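Local coordinates for protein methylenetetrahydrofolate--tRNA-(uracil-5-)-methyltransferase trmFO (Thermus thermophilus, PDB 3G5S) that probably catalyses the folate-dependent, FAD-requiring methylation of uridine 54 in tRNA to 5-methyluridine, at residues Arg3-Ala16 / Val121-Thr133. Residues are numbered along the deposited sequence; the frame is centred on the assembly and turned at random.
Sequences RVNVVGAGLAGSEA and VREIPPGITVLAT. With FAD (flavin-adenine dinucleotide), chain B.
P125 CB sits over one face of the N5 amide, 3.6 Å from ND2. At the edges of the amide, ND2 donates to T129 OG1 (3.1 Å), almost in the amide plane, and to a water that in turn donates to P126 O. OD1 accepts a hydrogen bond from R28 NH1. The adenine of FAD is the second flat group. T133 lies over one face, with CB 3.6 Å from N7A. At the pairing edge, V121 N donates to N1A (2.9 Å) and N6A donates to V121 O.

This is the core of a Rossmann-type dinucleotide-binding fold. Strands 4-7 and 129-131 run parallel, 8° apart, in the central sheet, and G8, G10 and G13 fit the GxGxxG pattern. V7 N donates to V130 O (2.8 Å), and V7 O accepts from A132 N. On the sheet face that carries V130, covered by helix 11-22, A16 CB meets V130 CG1 and A12 CB meets A132 CB.

With CG beside the backbone N (chi1 -59°), the N5 amide is laid over the other face, shared with T129, V7 and L131, and toward T129 OG1. T129 OG1 donates to G127 O from above the carbonyl plane, which sets the direction of its hydrogen. V7 packs against both parts of 121-133: CG1, anti to the backbone N (chi1 -177°), meets T133 CG2 at 3.5 Å and V121 CB, while CG2 touches P125 and L131.

At the start of helix 11-22, A12 N donates to O2P of FAD (2.8 Å, nearly straight). A water beside it accepts from G13 N at 2.8 Å and lies within bonding range of A132 O and O2P.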
ATOM      1  N   ARG A   3      -7.136   2.911  28.778  1.00 12.08           N
ATOM      2  CA  ARG A   3      -7.391   2.275  27.492  1.00 11.92           C
ATOM      3  C   ARG A   3      -6.447   2.823  26.441  1.00 11.87           C
ATOM      4  O   ARG A   3      -6.094   4.009  26.477  1.00 12.87           O
ATOM      5  CB  ARG A   3      -8.835   2.517  27.035  1.00 12.03           C
ATOM      6  CG  ARG A   3      -9.900   2.014  27.982  1.00 12.86           C
ATOM      7  CD  ARG A   3     -11.301   2.355  27.498  1.00 13.59           C
ATOM      8  NE  ARG A   3     -12.310   1.888  28.437  1.00 13.90           N
ATOM      9  CZ  ARG A   3     -12.807   0.657  28.460  1.00 14.27           C
ATOM     10  NH1 ARG A   3     -13.716   0.345  29.368  1.00 15.13           N
ATOM     11  NH2 ARG A   3     -12.412  -0.260  27.582  1.00 14.47           N
ATOM     12  N   VAL A   4      -6.039   1.958  25.514  1.00 11.36           N
ATOM     13  CA  VAL A   4      -5.376   2.410  24.304  1.00 10.81           C
ATOM     14  C   VAL A   4      -6.433   2.913  23.336  1.00 10.15           C
ATOM     15  O   VAL A   4      -7.446   2.250  23.120  1.00 10.82           O
ATOM     16  CB  VAL A   4      -4.574   1.267  23.656  1.00 11.00           C
ATOM     17  CG1 VAL A   4      -4.128   1.653  22.249  1.00 10.71           C
ATOM     18  CG2 VAL A   4      -3.391   0.926  24.529  1.00 11.40           C
ATOM     19  N   ASN A   5      -6.213   4.103  22.783  1.00 10.14           N
ATOM     20  CA  ASN A   5      -7.126   4.649  21.796  1.00 10.77           C
ATOM     21  C   ASN A   5      -6.871   4.031  20.435  1.00 10.47           C
ATOM     22  O   ASN A   5      -5.724   3.926  20.011  1.00 10.85           O
ATOM     23  CB  ASN A   5      -6.932   6.156  21.679  1.00 11.52           C
ATOM     24  CG  ASN A   5      -7.167   6.873  22.985  1.00 12.12           C
ATOM     25  OD1 ASN A   5      -8.243   6.760  23.575  1.00 13.41           O
ATOM     26  ND2 ASN A   5      -6.167   7.616  23.450  1.00 13.44           N
ATOM     27  N   VAL A   6      -7.946   3.641  19.757  1.00 10.10           N
ATOM     28  CA  VAL A   6      -7.869   3.259  18.352  1.00 10.31           C
ATOM     29  C   VAL A   6      -8.867   4.137  17.620  1.00 10.29           C
ATOM     30  O   VAL A   6     -10.066   4.115  17.914  1.00 11.02           O
ATOM     31  CB  VAL A   6      -8.167   1.763  18.126  1.00 10.84           C
ATOM     32  CG1 VAL A   6      -8.170   1.442  16.622  1.00 11.29           C
ATOM     33  CG2 VAL A   6      -7.148   0.901  18.863  1.00 11.64           C
ATOM     34  N   VAL A   7      -8.361   4.946  16.697  1.00 10.23           N
ATOM     35  CA  VAL A   7      -9.194   5.919  16.018  1.00 10.64           C
ATOM     36  C   VAL A   7      -9.522   5.421  14.618  1.00 10.14           C
ATOM     37  O   VAL A   7      -8.656   5.362  13.740  1.00 10.40           O
ATOM     38  CB  VAL A   7      -8.518   7.310  15.957  1.00 11.02           C
ATOM     39  CG1 VAL A   7      -9.453   8.315  15.310  1.00 12.27           C
ATOM     40  CG2 VAL A   7      -8.094   7.772  17.356  1.00 11.62           C
ATOM     41  N   GLY A   8     -10.785   5.057  14.432  1.00 11.03           N
ATOM     42  CA  GLY A   8     -11.268   4.497  13.181  1.00 11.67           C
ATOM     43  C   GLY A   8     -11.492   3.002  13.323  1.00 11.28           C
ATOM     44  O   GLY A   8     -10.564   2.276  13.680  1.00 12.22           O
ATOM     45  N   ALA A   9     -12.714   2.550  13.049  1.00 11.17           N
ATOM     46  CA  ALA A   9     -13.071   1.140  13.148  1.00 11.20           C
ATOM     47  C   ALA A   9     -13.297   0.527  11.770  1.00 11.00           C
ATOM     48  O   ALA A   9     -14.304  -0.146  11.529  1.00 12.31           O
ATOM     49  CB  ALA A   9     -14.295   0.962  14.022  1.00 12.46           C
ATOM     50  N   GLY A  10     -12.353   0.768  10.868  1.00 10.72           N
ATOM     51  CA  GLY A  10     -12.360   0.131   9.567  1.00 11.30           C
ATOM     52  C   GLY A  10     -11.565  -1.160   9.589  1.00  9.97           C
ATOM     53  O   GLY A  10     -11.494  -1.854  10.608  1.00 10.62           O
ATOM     54  N   LEU A  11     -10.945  -1.494   8.468  1.00  9.96           N
ATOM     55  CA  LEU A  11     -10.163  -2.727   8.383  1.00  9.98           C
ATOM     56  C   LEU A  11      -8.982  -2.704   9.362  1.00  9.85           C
ATOM     57  O   LEU A  11      -8.771  -3.650  10.127  1.00 10.75           O
ATOM     58  CB  LEU A  11      -9.663  -2.940   6.950  1.00 10.53           C
ATOM     59  CG  LEU A  11     -10.631  -3.614   5.971  1.00 11.02           C
ATOM     60  CD1 LEU A  11     -10.778  -5.105   6.276  1.00 11.76           C
ATOM     61  CD2 LEU A  11     -12.001  -2.938   5.918  1.00 11.81           C
ATOM     62  N   ALA A  12      -8.208  -1.621   9.330  1.00  9.42           N
ATOM     63  CA  ALA A  12      -7.026  -1.514  10.177  1.00  9.42           C
ATOM     64  C   ALA A  12      -7.368  -1.370  11.653  1.00  9.17           C
ATOM     65  O   ALA A  12      -6.772  -2.030  12.497  1.00  9.23           O
ATOM     66  CB  ALA A  12      -6.144  -0.359   9.724  1.00  9.61           C
ATOM     67  N   GLY A  13      -8.315  -0.491  11.968  1.00  9.19           N
ATOM     68  CA  GLY A  13      -8.625  -0.216  13.354  1.00  9.62           C
ATOM     69  C   GLY A  13      -9.270  -1.411  14.025  1.00  9.66           C
ATOM     70  O   GLY A  13      -9.028  -1.679  15.207  1.00 10.12           O
ATOM     71  N   SER A  14     -10.099  -2.140  13.281  1.00  9.97           N
ATOM     72  CA  SER A  14     -10.724  -3.321  13.849  1.00 10.04           C
ATOM     73  C   SER A  14      -9.664  -4.355  14.220  1.00  9.75           C
ATOM     74  O   SER A  14      -9.720  -4.957  15.301  1.00 10.51           O
ATOM     75  CB  SER A  14     -11.742  -3.921  12.879  1.00 11.05           C
ATOM     76  OG  SER A  14     -12.866  -3.070  12.706  1.00 11.80           O
ATOM     77  N   GLU A  15      -8.698  -4.572  13.331  1.00  9.72           N
ATOM     78  CA  GLU A  15      -7.647  -5.525  13.632  1.00  9.70           C
ATOM     79  C   GLU A  15      -6.726  -5.034  14.747  1.00  9.20           C
ATOM     80  O   GLU A  15      -6.307  -5.819  15.598  1.00  9.87           O
ATOM     81  CB  GLU A  15      -6.833  -5.878  12.388  1.00 10.45           C
ATOM     82  CG  GLU A  15      -6.012  -7.132  12.589  1.00 11.08           C
ATOM     83  CD  GLU A  15      -6.876  -8.380  12.629  1.00 11.11           C
ATOM     84  OE1 GLU A  15      -7.449  -8.723  11.569  1.00 11.95           O
ATOM     85  OE2 GLU A  15      -6.980  -9.026  13.702  1.00 11.79           O
ATOM     86  N   ALA A  16      -6.408  -3.742  14.751  1.00  9.35           N
ATOM     87  CA  ALA A  16      -5.585  -3.195  15.824  1.00  9.64           C
ATOM     88  C   ALA A  16      -6.264  -3.410  17.176  1.00  9.88           C
ATOM     89  O   ALA A  16      -5.634  -3.867  18.139  1.00 10.01           O
ATOM     90  CB  ALA A  16      -5.312  -1.715  15.593  1.00  9.89           C
ATOM     91  N   VAL A 121     -13.070  12.021  16.011  1.00 13.71           N
ATOM     92  CA  VAL A 121     -11.883  12.501  16.702  1.00 13.66           C
ATOM     93  C   VAL A 121     -11.288  13.630  15.877  1.00 13.78           C
ATOM     94  O   VAL A 121     -10.984  13.458  14.699  1.00 14.79           O
ATOM     95  CB  VAL A 121     -10.872  11.352  16.892  1.00 13.52           C
ATOM     96  CG1 VAL A 121      -9.552  11.876  17.428  1.00 13.98           C
ATOM     97  CG2 VAL A 121     -11.464  10.296  17.811  1.00 14.72           C
ATOM     98  N   ARG A 122     -11.149  14.801  16.489  1.00 13.78           N
ATOM     99  CA  ARG A 122     -10.741  15.986  15.749  1.00 14.48           C
ATOM    100  C   ARG A 122      -9.332  16.460  16.090  1.00 14.76           C
ATOM    101  O   ARG A 122      -8.798  17.348  15.432  1.00 17.58           O
ATOM    102  CB  ARG A 122     -11.741  17.124  15.983  1.00 16.17           C
ATOM    103  CG  ARG A 122     -13.158  16.796  15.530  1.00 18.17           C
ATOM    104  CD  ARG A 122     -14.150  17.903  15.903  1.00 19.34           C
ATOM    105  NE  ARG A 122     -13.870  19.149  15.199  1.00 20.36           N
ATOM    106  CZ  ARG A 122     -14.244  19.399  13.947  1.00 20.81           C
ATOM    107  NH1 ARG A 122     -14.911  18.485  13.256  1.00 21.86           N
ATOM    108  NH2 ARG A 122     -13.944  20.560  13.383  1.00 21.80           N
ATOM    109  N   GLU A 123      -8.747  15.890  17.135  1.00 13.55           N
ATOM    110  CA  GLU A 123      -7.385  16.216  17.536  1.00 13.27           C
ATOM    111  C   GLU A 123      -6.704  14.911  17.878  1.00 13.42           C
ATOM    112  O   GLU A 123      -7.366  13.946  18.245  1.00 13.99           O
ATOM    113  CB  GLU A 123      -7.382  17.137  18.761  1.00 15.74           C
ATOM    114  CG  GLU A 123      -8.137  18.445  18.570  1.00 19.09           C
ATOM    115  CD  GLU A 123      -7.393  19.449  17.704  1.00 21.97           C
ATOM    116  OE1 GLU A 123      -6.200  19.241  17.412  1.00 22.56           O
ATOM    117  OE2 GLU A 123      -8.002  20.466  17.319  1.00 25.11           O
ATOM    118  N   ILE A 124      -5.386  14.876  17.762  1.00 13.26           N
ATOM    119  CA  ILE A 124      -4.650  13.670  18.097  1.00 13.58           C
ATOM    120  C   ILE A 124      -4.804  13.382  19.586  1.00 13.90           C
ATOM    121  O   ILE A 124      -4.427  14.206  20.416  1.00 14.06           O
ATOM    122  CB  ILE A 124      -3.168  13.816  17.742  1.00 14.41           C
ATOM    123  CG1 ILE A 124      -3.010  14.076  16.241  1.00 15.54           C
ATOM    124  CG2 ILE A 124      -2.397  12.573  18.145  1.00 16.31           C
ATOM    125  CD1 ILE A 124      -1.626  14.574  15.865  1.00 16.78           C
ATOM    126  N   PRO A 125      -5.391  12.225  19.929  1.00 14.20           N
ATOM    127  CA  PRO A 125      -5.567  11.886  21.341  1.00 15.32           C
ATOM    128  C   PRO A 125      -4.233  11.760  22.070  1.00 15.86           C
ATOM    129  O   PRO A 125      -3.232  11.364  21.474  1.00 16.69           O
ATOM    130  CB  PRO A 125      -6.244  10.510  21.280  1.00 17.06           C
ATOM    131  CG  PRO A 125      -6.918  10.480  19.967  1.00 17.19           C
ATOM    132  CD  PRO A 125      -5.998  11.212  19.047  1.00 15.37           C
ATOM    133  N   PRO A 126      -4.217  12.080  23.369  1.00 17.31           N
ATOM    134  CA  PRO A 126      -3.017  11.827  24.167  1.00 16.36           C
ATOM    135  C   PRO A 126      -2.932  10.357  24.569  1.00 15.00           C
ATOM    136  O   PRO A 126      -3.900   9.605  24.442  1.00 17.11           O
ATOM    137  CB  PRO A 126      -3.243  12.714  25.387  1.00 19.17           C
ATOM    138  CG  PRO A 126      -4.715  12.622  25.600  1.00 21.50           C
ATOM    139  CD  PRO A 126      -5.324  12.584  24.201  1.00 20.66           C
ATOM    140  N   GLY A 127      -1.768   9.959  25.051  1.00 14.95           N
ATOM    141  CA  GLY A 127      -1.574   8.596  25.496  1.00 14.63           C
ATOM    142  C   GLY A 127      -1.377   7.645  24.334  1.00 12.61           C
ATOM    143  O   GLY A 127      -1.369   8.036  23.167  1.00 14.32           O
ATOM    144  N   ILE A 128      -1.218   6.371  24.650  1.00 11.03           N
ATOM    145  CA  ILE A 128      -0.984   5.373  23.613  1.00 10.40           C
ATOM    146  C   ILE A 128      -2.188   5.315  22.682  1.00  9.73           C
ATOM    147  O   ILE A 128      -3.321   5.116  23.132  1.00 10.38           O
ATOM    148  CB  ILE A 128      -0.681   4.002  24.231  1.00 11.28           C
ATOM    149  CG1 ILE A 128       0.569   4.087  25.113  1.00 13.04           C
ATOM    150  CG2 ILE A 128      -0.491   2.971  23.138  1.00 11.78           C
ATOM    151  CD1 ILE A 128       0.812   2.846  25.958  1.00 13.86           C
ATOM    152  N   THR A 129      -1.930   5.479  21.382  1.00 10.38           N
ATOM    153  CA  THR A 129      -2.988   5.713  20.409  1.00 10.20           C
ATOM    154  C   THR A 129      -2.585   5.168  19.046  1.00  9.38           C
ATOM    155  O   THR A 129      -1.466   5.410  18.580  1.00 10.31           O
ATOM    156  CB  THR A 129      -3.247   7.239  20.270  1.00 11.08           C
ATOM    157  OG1 THR A 129      -3.776   7.746  21.497  1.00 11.39           O
ATOM    158  CG2 THR A 129      -4.224   7.543  19.160  1.00 12.14           C
ATOM    159  N   VAL A 130      -3.507   4.453  18.405  1.00  9.60           N
ATOM    160  CA  VAL A 130      -3.360   4.026  17.017  1.00  9.44           C
ATOM    161  C   VAL A 130      -4.329   4.820  16.146  1.00  9.42           C
ATOM    162  O   VAL A 130      -5.532   4.839  16.414  1.00 10.66           O
ATOM    163  CB  VAL A 130      -3.678   2.520  16.863  1.00 10.28           C
ATOM    164  CG1 VAL A 130      -3.554   2.092  15.401  1.00 10.92           C
ATOM    165  CG2 VAL A 130      -2.766   1.684  17.748  1.00 11.23           C
ATOM    166  N   LEU A 131      -3.801   5.478  15.114  1.00  9.42           N
ATOM    167  CA  LEU A 131      -4.621   6.204  14.144  1.00  9.40           C
ATOM    168  C   LEU A 131      -4.851   5.336  12.911  1.00  9.72           C
ATOM    169  O   LEU A 131      -3.903   4.878  12.285  1.00 10.15           O
ATOM    170  CB  LEU A 131      -3.938   7.502  13.732  1.00  9.99           C
ATOM    171  CG  LEU A 131      -3.599   8.461  14.873  1.00 10.52           C
ATOM    172  CD1 LEU A 131      -2.882   9.664  14.317  1.00 12.42           C
ATOM    173  CD2 LEU A 131      -4.843   8.874  15.661  1.00 11.69           C
ATOM    174  N   ALA A 132      -6.117   5.124  12.569  1.00  9.48           N
ATOM    175  CA  ALA A 132      -6.487   4.192  11.502  1.00  9.89           C
ATOM    176  C   ALA A 132      -7.721   4.708  10.756  1.00  9.64           C
ATOM    177  O   ALA A 132      -8.713   4.002  10.587  1.00 10.20           O
ATOM    178  CB  ALA A 132      -6.739   2.797  12.085  1.00 10.70           C
ATOM    179  N   THR A 133      -7.645   5.953  10.300  1.00  9.82           N
ATOM    180  CA  THR A 133      -8.823   6.656   9.816  1.00 10.26           C
ATOM    181  C   THR A 133      -9.051   6.568   8.306  1.00 10.61           C
ATOM    182  O   THR A 133     -10.057   7.066   7.810  1.00 11.11           O
ATOM    183  CB  THR A 133      -8.803   8.113  10.308  1.00 10.63           C
ATOM    184  OG1 THR A 133      -7.487   8.651  10.141  1.00 10.95           O
ATOM    185  CG2 THR A 133      -9.159   8.160  11.786  1.00 11.85           C
TER
HETATM  186  PA  FAD B 444     -11.300   2.399   6.450  1.00 10.67           P
HETATM  187  O1A FAD B 444     -11.894   3.429   5.533  1.00 11.62           O
HETATM  188  O2A FAD B 444     -11.710   0.970   6.274  1.00 11.15           O
HETATM  189  O5B FAD B 444     -11.561   2.780   7.978  1.00 10.59           O
HETATM  190  C5B FAD B 444     -11.362   4.095   8.459  1.00 11.11           C
HETATM  191  C4B FAD B 444     -12.425   4.358   9.507  1.00 11.06           C
HETATM  192  O4B FAD B 444     -12.137   5.577  10.169  1.00 11.27           O
HETATM  193  C3B FAD B 444     -13.810   4.520   8.884  1.00 11.74           C
HETATM  194  O3B FAD B 444     -14.749   3.673   9.519  1.00 12.32           O
HETATM  195  C2B FAD B 444     -14.145   5.997   9.095  1.00 12.17           C
HETATM  196  O2B FAD B 444     -15.518   6.270   9.284  1.00 13.18           O
HETATM  197  C1B FAD B 444     -13.347   6.318  10.344  1.00 11.61           C
HETATM  198  N9A FAD B 444     -12.928   7.712  10.553  1.00 12.28           N
HETATM  199  C8A FAD B 444     -12.330   8.553   9.656  1.00 12.36           C
HETATM  200  N7A FAD B 444     -12.014   9.704  10.286  1.00 12.35           N
HETATM  201  C5A FAD B 444     -12.401   9.591  11.585  1.00 12.13           C
HETATM  202  C6A FAD B 444     -12.330  10.443  12.678  1.00 12.86           C
HETATM  203  N6A FAD B 444     -11.639  11.590  12.649  1.00 13.38           N
HETATM  204  N1A FAD B 444     -12.818  10.006  13.880  1.00 13.18           N
HETATM  205  C2A FAD B 444     -13.391   8.763  14.014  1.00 13.01           C
HETATM  206  N3A FAD B 444     -13.466   7.908  12.939  1.00 12.54           N
HETATM  207  C4A FAD B 444     -12.978   8.342  11.758  1.00 11.85           C
HETATM  208  N1  FAD B 444      -9.301  -1.793  -1.187  1.00 15.04           N
HETATM  209  C2  FAD B 444      -9.242  -3.044  -1.747  1.00 16.21           C
HETATM  210  O2  FAD B 444      -8.429  -3.872  -1.340  1.00 16.23           O
HETATM  211  N3  FAD B 444     -10.106  -3.370  -2.775  1.00 18.11           N
HETATM  212  C4  FAD B 444     -11.044  -2.476  -3.263  1.00 18.79           C
HETATM  213  O4  FAD B 444     -11.807  -2.801  -4.180  1.00 21.94           O
HETATM  214  C4X FAD B 444     -11.096  -1.209  -2.682  1.00 17.33           C
HETATM  215  N5  FAD B 444     -12.001  -0.271  -3.127  1.00 19.08           N
HETATM  216  C5X FAD B 444     -12.045   0.975  -2.535  1.00 17.96           C
HETATM  217  C6  FAD B 444     -12.972   1.908  -2.986  1.00 18.31           C
HETATM  218  C7  FAD B 444     -13.031   3.173  -2.417  1.00 18.98           C
HETATM  219  C7M FAD B 444     -14.034   4.178  -2.909  1.00 20.72           C
HETATM  220  C8  FAD B 444     -12.160   3.498  -1.382  1.00 19.27           C
HETATM  221  C8M FAD B 444     -12.216   4.861  -0.754  1.00 21.41           C
HETATM  222  C9  FAD B 444     -11.233   2.563  -0.925  1.00 17.50           C
HETATM  223  C9A FAD B 444     -11.167   1.296  -1.499  1.00 16.22           C
HETATM  224  N10 FAD B 444     -10.231   0.369  -1.058  1.00 14.49           N
HETATM  225  C10 FAD B 444     -10.219  -0.880  -1.650  1.00 15.38           C
HETATM  226  C1' FAD B 444      -8.928   0.860  -0.470  1.00 13.26           C
HETATM  227  C2' FAD B 444      -8.666   0.385   0.970  1.00 12.03           C
HETATM  228  O2' FAD B 444      -8.084  -0.907   1.016  1.00 11.65           O
HETATM  229  C3' FAD B 444      -9.921   0.454   1.839  1.00 11.23           C
HETATM  230  O3' FAD B 444     -10.280   1.818   1.928  1.00 12.20           O
HETATM  231  C4' FAD B 444      -9.718  -0.111   3.243  1.00 11.28           C
HETATM  232  O4' FAD B 444     -10.987  -0.198   3.860  1.00 11.90           O
HETATM  233  C5' FAD B 444      -8.752   0.729   4.070  1.00 10.60           C
HETATM  234  O5' FAD B 444      -8.812   0.329   5.422  1.00 10.09           O
HETATM  235  P   FAD B 444      -8.581   1.417   6.571  1.00  9.68           P
HETATM  236  O1P FAD B 444      -7.273   2.117   6.385  1.00  9.56           O
HETATM  237  O2P FAD B 444      -8.813   0.722   7.872  1.00 10.20           O
HETATM  238  O3P FAD B 444      -9.708   2.528   6.298  1.00  9.96           O
HETATM  239  O   HOH W   1      -4.089   5.671  25.841  1.00 12.85           O
HETATM  240  O   HOH W   2      -6.492   9.790  25.570  1.00 30.27           O
HETATM  241  O   HOH W   3      -9.598   1.429  10.360  1.00 10.30           O